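Local coordinates for protein decapping nuclease RAI1 (Scheffersomyces stipitis, PDB 5BTO) that removes NAD caps and other 5'-end caps from RNA with the help of divalent metal cations and stimulates the exoribonuclease RAT1, at residues Ser65-Lys77 and Lys176-Ile188. Numbering follows the deposited sequence.
Sequences SIDLQAGYAKFKK and KRCEFSGYKFEAI
Phe180 of helix 169-188 sits between Tyr72 and Phe75 of the loop, with Ala70 O at its ring edge. Tyr72 presents its edge to the Phe180 face, the planes 84° apart, while its CA sits over the same ring, 3.7 Å from the centroid. Phe180 in turn directs its own edge at the face of Phe75 in an offset edge-to-face pair, CD1 lying 3.4 Å from Phe75 CG. With CG anti to the backbone N (chi1 170°), Tyr72 extends along the helix toward Lys176, and Arg177 CG lies over the centre of its ring. The Arg177 guanidinium, tilted 39° to that ring, pairs with Asp173 and gives Gln69 OE1 a short but bent, weak bond from NH1. Cut back to an alanine, Tyr72 would keep its CA over Phe180 but probably lose the ring edge that meets that face, and would leave the aliphatic part of Arg177 without its aromatic platform. Farther along, Lys184 NZ bonds weakly to Ala70 O, and Leu68 CD2 packs 4.1 Å from Phe185 CB. At the end of the loop segment, Lys77 NZ forms a salt bridge with Glu179 OE1 (2.8 Å). Tyr183 meets Phe75 obliquely, completing an aromatic cluster that seats the loop on helix 169-188, the helix carrying the metal ligand Glu186 of this PD-(D/E)XK-type nuclease.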
loop_
_atom_site.group_PDB
_atom_site.type_symbol
_atom_site.label_atom_id
_atom_site.label_comp_id
_atom_site.label_asym_id
_atom_site.label_seq_id
_atom_site.Cartn_x
_atom_site.Cartn_y
_atom_site.Cartn_z
ATOM N N SER A 65 -12.642 -29.579 -40.577
ATOM C CA SER A 65 -11.468 -28.742 -40.817
ATOM C C SER A 65 -10.286 -29.173 -39.954
ATOM O O SER A 65 -9.807 -30.300 -40.068
ATOM C CB SER A 65 -11.800 -27.265 -40.581
ATOM O OG SER A 65 -12.333 -27.049 -39.284
ATOM N N ILE A 66 -9.808 -28.270 -39.102
ATOM C CA ILE A 66 -8.703 -28.583 -38.201
ATOM C C ILE A 66 -9.205 -28.872 -36.791
ATOM O O ILE A 66 -9.760 -27.999 -36.124
ATOM C CB ILE A 66 -7.674 -27.446 -38.148
ATOM C CG1 ILE A 66 -7.059 -27.219 -39.532
ATOM C CG2 ILE A 66 -6.602 -27.762 -37.120
ATOM C CD1 ILE A 66 -6.114 -26.033 -39.590
ATOM N N ASP A 67 -8.988 -30.103 -36.346
ATOM C CA ASP A 67 -9.523 -30.590 -35.079
ATOM C C ASP A 67 -8.424 -30.559 -34.020
ATOM O O ASP A 67 -7.482 -31.352 -34.064
ATOM C CB ASP A 67 -10.064 -32.016 -35.266
ATOM C CG ASP A 67 -10.743 -32.561 -34.021
ATOM O OD1 ASP A 67 -10.562 -31.972 -32.936
ATOM O OD2 ASP A 67 -11.449 -33.587 -34.128
ATOM N N LEU A 68 -8.547 -29.641 -33.067
ATOM C CA LEU A 68 -7.492 -29.438 -32.076
ATOM C C LEU A 68 -7.501 -30.448 -30.932
ATOM O O LEU A 68 -6.624 -30.417 -30.077
ATOM C CB LEU A 68 -7.523 -28.011 -31.523
ATOM C CG LEU A 68 -7.211 -26.897 -32.522
ATOM C CD1 LEU A 68 -7.354 -25.549 -31.853
ATOM C CD2 LEU A 68 -5.816 -27.066 -33.107
ATOM N N GLN A 69 -8.485 -31.339 -30.899
ATOM C CA GLN A 69 -8.426 -32.433 -29.935
ATOM C C GLN A 69 -7.975 -33.725 -30.610
ATOM O O GLN A 69 -7.891 -34.771 -29.969
ATOM C CB GLN A 69 -9.762 -32.634 -29.211
ATOM C CG GLN A 69 -10.883 -33.167 -30.086
ATOM C CD GLN A 69 -12.058 -33.672 -29.272
ATOM O OE1 GLN A 69 -11.879 -34.259 -28.207
ATOM N NE2 GLN A 69 -13.269 -33.440 -29.766
ATOM N N ALA A 70 -7.673 -33.648 -31.904
ATOM C CA ALA A 70 -7.244 -34.829 -32.648
ATOM C C ALA A 70 -5.849 -35.277 -32.218
ATOM O O ALA A 70 -4.958 -34.453 -31.998
ATOM C CB ALA A 70 -7.284 -34.566 -34.148
ATOM N N GLY A 71 -5.665 -36.588 -32.105
ATOM C CA GLY A 71 -4.395 -37.139 -31.675
ATOM C C GLY A 71 -4.217 -37.091 -30.170
ATOM O O GLY A 71 -3.150 -37.419 -29.652
ATOM N N TYR A 72 -5.266 -36.688 -29.461
ATOM C CA TYR A 72 -5.191 -36.534 -28.013
ATOM C C TYR A 72 -4.692 -37.796 -27.319
ATOM O O TYR A 72 -3.976 -37.727 -26.318
ATOM C CB TYR A 72 -6.550 -36.128 -27.442
ATOM C CG TYR A 72 -6.613 -36.187 -25.934
ATOM C CD1 TYR A 72 -5.966 -35.236 -25.154
ATOM C CD2 TYR A 72 -7.320 -37.190 -25.289
ATOM C CE1 TYR A 72 -6.021 -35.287 -23.773
ATOM C CE2 TYR A 72 -7.378 -37.250 -23.907
ATOM C CZ TYR A 72 -6.727 -36.297 -23.155
ATOM O OH TYR A 72 -6.782 -36.351 -21.780
ATOM N N ALA A 73 -5.070 -38.944 -27.870
ATOM C CA ALA A 73 -4.751 -40.241 -27.286
ATOM C C ALA A 73 -3.254 -40.462 -27.083
ATOM O O ALA A 73 -2.846 -41.228 -26.208
ATOM C CB ALA A 73 -5.335 -41.357 -28.145
ATOM N N LYS A 74 -2.437 -39.791 -27.891
ATOM C CA LYS A 74 -1.000 -40.032 -27.877
ATOM C C LYS A 74 -0.222 -38.894 -27.227
ATOM O O LYS A 74 1.007 -38.880 -27.271
ATOM C CB LYS A 74 -0.482 -40.240 -29.300
ATOM C CG LYS A 74 -1.292 -41.206 -30.146
ATOM C CD LYS A 74 -0.824 -41.143 -31.590
ATOM C CE LYS A 74 -0.628 -39.693 -32.022
ATOM N NZ LYS A 74 -0.004 -39.565 -33.370
ATOM N N PHE A 75 -0.932 -37.941 -26.628
ATOM C CA PHE A 75 -0.273 -36.799 -25.996
ATOM C C PHE A 75 0.819 -37.279 -25.051
ATOM O O PHE A 75 0.554 -38.028 -24.111
ATOM C CB PHE A 75 -1.285 -35.933 -25.243
ATOM C CG PHE A 75 -0.698 -34.673 -24.654
ATOM C CD1 PHE A 75 0.277 -33.955 -25.334
ATOM C CD2 PHE A 75 -1.144 -34.191 -23.432
ATOM C CE1 PHE A 75 0.803 -32.796 -24.800
ATOM C CE2 PHE A 75 -0.621 -33.028 -22.894
ATOM C CZ PHE A 75 0.354 -32.331 -23.579
ATOM N N LYS A 76 2.051 -36.862 -25.318
ATOM C CA LYS A 76 3.173 -37.198 -24.449
ATOM C C LYS A 76 3.366 -36.083 -23.431
ATOM O O LYS A 76 4.017 -35.074 -23.706
ATOM C CB LYS A 76 4.443 -37.424 -25.266
ATOM C CG LYS A 76 5.654 -37.818 -24.438
ATOM C CD LYS A 76 6.602 -38.696 -25.236
ATOM C CE LYS A 76 7.037 -38.024 -26.527
ATOM N NZ LYS A 76 7.850 -38.946 -27.374
ATOM N N LYS A 77 2.778 -36.275 -22.255
ATOM C CA LYS A 77 2.700 -35.235 -21.238
ATOM C C LYS A 77 3.714 -35.487 -20.132
ATOM O O LYS A 77 3.699 -36.530 -19.485
ATOM C CB LYS A 77 1.280 -35.179 -20.663
ATOM C CG LYS A 77 1.053 -34.136 -19.582
ATOM C CD LYS A 77 -0.377 -34.213 -19.058
ATOM C CE LYS A 77 -0.578 -33.352 -17.820
ATOM N NZ LYS A 77 -0.387 -31.906 -18.106
ATOM N N LYS A 176 -8.944 -31.513 -19.483
ATOM C CA LYS A 176 -7.677 -32.081 -19.938
ATOM C C LYS A 176 -7.508 -31.914 -21.448
ATOM O O LYS A 176 -6.407 -31.648 -21.933
ATOM C CB LYS A 176 -7.553 -33.550 -19.519
ATOM C CG LYS A 176 -7.448 -33.740 -18.012
ATOM C CD LYS A 176 -7.478 -35.211 -17.613
ATOM C CE LYS A 176 -6.226 -35.947 -18.065
ATOM N NZ LYS A 176 -6.204 -37.361 -17.583
ATOM N N ARG A 177 -8.605 -32.049 -22.189
ATOM C CA ARG A 177 -8.568 -31.836 -23.632
ATOM C C ARG A 177 -8.309 -30.374 -24.004
ATOM O O ARG A 177 -7.620 -30.088 -24.984
ATOM C CB ARG A 177 -9.848 -32.352 -24.282
ATOM C CG ARG A 177 -9.942 -33.861 -24.221
ATOM C CD ARG A 177 -11.268 -34.372 -24.715
ATOM N NE ARG A 177 -11.324 -35.826 -24.620
ATOM C CZ ARG A 177 -10.974 -36.651 -25.601
ATOM N NH1 ARG A 177 -10.548 -36.166 -26.760
ATOM N NH2 ARG A 177 -11.053 -37.961 -25.425
ATOM N N CYS A 178 -8.850 -29.450 -23.214
ATOM C CA CYS A 178 -8.557 -28.030 -23.405
ATOM C C CYS A 178 -7.058 -27.755 -23.275
ATOM O O CYS A 178 -6.492 -26.967 -24.034
ATOM C CB CYS A 178 -9.341 -27.167 -22.411
ATOM S SG CYS A 178 -11.112 -26.990 -22.765
ATOM N N GLU A 179 -6.412 -28.407 -22.313
ATOM C CA GLU A 179 -4.972 -28.233 -22.126
ATOM C C GLU A 179 -4.221 -28.769 -23.339
ATOM O O GLU A 179 -3.282 -28.147 -23.832
ATOM C CB GLU A 179 -4.488 -28.950 -20.862
ATOM C CG GLU A 179 -3.007 -28.723 -20.571
ATOM C CD GLU A 179 -2.430 -29.704 -19.561
ATOM O OE1 GLU A 179 -1.296 -29.470 -19.089
ATOM O OE2 GLU A 179 -3.102 -30.708 -19.243
ATOM N N PHE A 180 -4.641 -29.937 -23.812
ATOM C CA PHE A 180 -4.023 -30.555 -24.976
ATOM C C PHE A 180 -4.139 -29.667 -26.207
ATOM O O PHE A 180 -3.179 -29.518 -26.966
ATOM C CB PHE A 180 -4.658 -31.918 -25.259
ATOM C CG PHE A 180 -4.233 -32.522 -26.566
ATOM C CD1 PHE A 180 -3.030 -33.206 -26.670
ATOM C CD2 PHE A 180 -5.032 -32.407 -27.692
ATOM C CE1 PHE A 180 -2.635 -33.767 -27.873
ATOM C CE2 PHE A 180 -4.641 -32.961 -28.899
ATOM C CZ PHE A 180 -3.438 -33.639 -28.990
ATOM N N SER A 181 -5.318 -29.081 -26.397
ATOM C CA SER A 181 -5.603 -28.269 -27.576
ATOM C C SER A 181 -4.597 -27.136 -27.801
ATOM O O SER A 181 -4.333 -26.763 -28.940
ATOM C CB SER A 181 -7.040 -27.727 -27.532
ATOM O OG SER A 181 -7.201 -26.725 -26.539
ATOM N N GLY A 182 -4.039 -26.594 -26.723
ATOM C CA GLY A 182 -3.053 -25.531 -26.836
ATOM C C GLY A 182 -1.766 -26.046 -27.457
ATOM O O GLY A 182 -1.203 -25.425 -28.363
ATOM N N TYR A 183 -1.302 -27.192 -26.968
ATOM C CA TYR A 183 -0.126 -27.841 -27.532
ATOM C C TYR A 183 -0.381 -28.318 -28.961
ATOM O O TYR A 183 0.510 -28.255 -29.807
ATOM C CB TYR A 183 0.331 -29.007 -26.651
ATOM C CG TYR A 183 0.740 -28.590 -25.254
ATOM C CD1 TYR A 183 1.964 -27.983 -25.020
ATOM C CD2 TYR A 183 -0.103 -28.798 -24.170
ATOM C CE1 TYR A 183 2.341 -27.596 -23.746
ATOM C CE2 TYR A 183 0.266 -28.412 -22.890
ATOM C CZ TYR A 183 1.489 -27.813 -22.686
ATOM O OH TYR A 183 1.867 -27.429 -21.419
ATOM N N LYS A 184 -1.596 -28.793 -29.231
ATOM C CA LYS A 184 -1.951 -29.235 -30.577
ATOM C C LYS A 184 -1.902 -28.058 -31.544
ATOM O O LYS A 184 -1.397 -28.178 -32.660
ATOM C CB LYS A 184 -3.344 -29.875 -30.587
ATOM C CG LYS A 184 -3.840 -30.314 -31.969
ATOM C CD LYS A 184 -3.015 -31.465 -32.544
ATOM C CE LYS A 184 -3.661 -32.033 -33.805
ATOM N NZ LYS A 184 -3.028 -33.305 -34.258
ATOM N N PHE A 185 -2.421 -26.913 -31.108
ATOM C CA PHE A 185 -2.404 -25.726 -31.938
ATOM C C PHE A 185 -0.968 -25.367 -32.297
ATOM O O PHE A 185 -0.667 -25.072 -33.449
ATOM C CB PHE A 185 -3.095 -24.556 -31.233
ATOM C CG PHE A 185 -3.124 -23.293 -32.042
ATOM C CD1 PHE A 185 -3.746 -23.262 -33.288
ATOM C CD2 PHE A 185 -2.538 -22.132 -31.559
ATOM C CE1 PHE A 185 -3.775 -22.091 -34.037
ATOM C CE2 PHE A 185 -2.567 -20.962 -32.299
ATOM C CZ PHE A 185 -3.183 -20.944 -33.546
ATOM N N GLU A 186 -0.073 -25.401 -31.317
ATOM C CA GLU A 186 1.324 -25.086 -31.597
ATOM C C GLU A 186 1.870 -26.034 -32.655
ATOM O O GLU A 186 2.560 -25.615 -33.585
ATOM C CB GLU A 186 2.171 -25.167 -30.333
ATOM C CG GLU A 186 1.807 -24.145 -29.276
ATOM C CD GLU A 186 2.800 -24.127 -28.137
ATOM O OE1 GLU A 186 2.491 -24.682 -27.058
ATOM O OE2 GLU A 186 3.895 -23.558 -28.325
ATOM N N ALA A 187 1.543 -27.313 -32.511
ATOM C CA ALA A 187 2.049 -28.339 -33.414
ATOM C C ALA A 187 1.591 -28.128 -34.855
ATOM O O ALA A 187 2.387 -28.243 -35.786
ATOM C CB ALA A 187 1.640 -29.719 -32.924
ATOM N N ILE A 188 0.311 -27.822 -35.041
ATOM C CA ILE A 188 -0.230 -27.681 -36.387
ATOM C C ILE A 188 0.047 -26.309 -36.991
ATOM O O ILE A 188 -0.101 -26.119 -38.197
ATOM C CB ILE A 188 -1.747 -28.032 -36.449
ATOM C CG1 ILE A 188 -2.593 -27.020 -35.673
ATOM C CG2 ILE A 188 -1.986 -29.433 -35.918
ATOM C CD1 ILE A 188 -3.057 -25.832 -36.490
#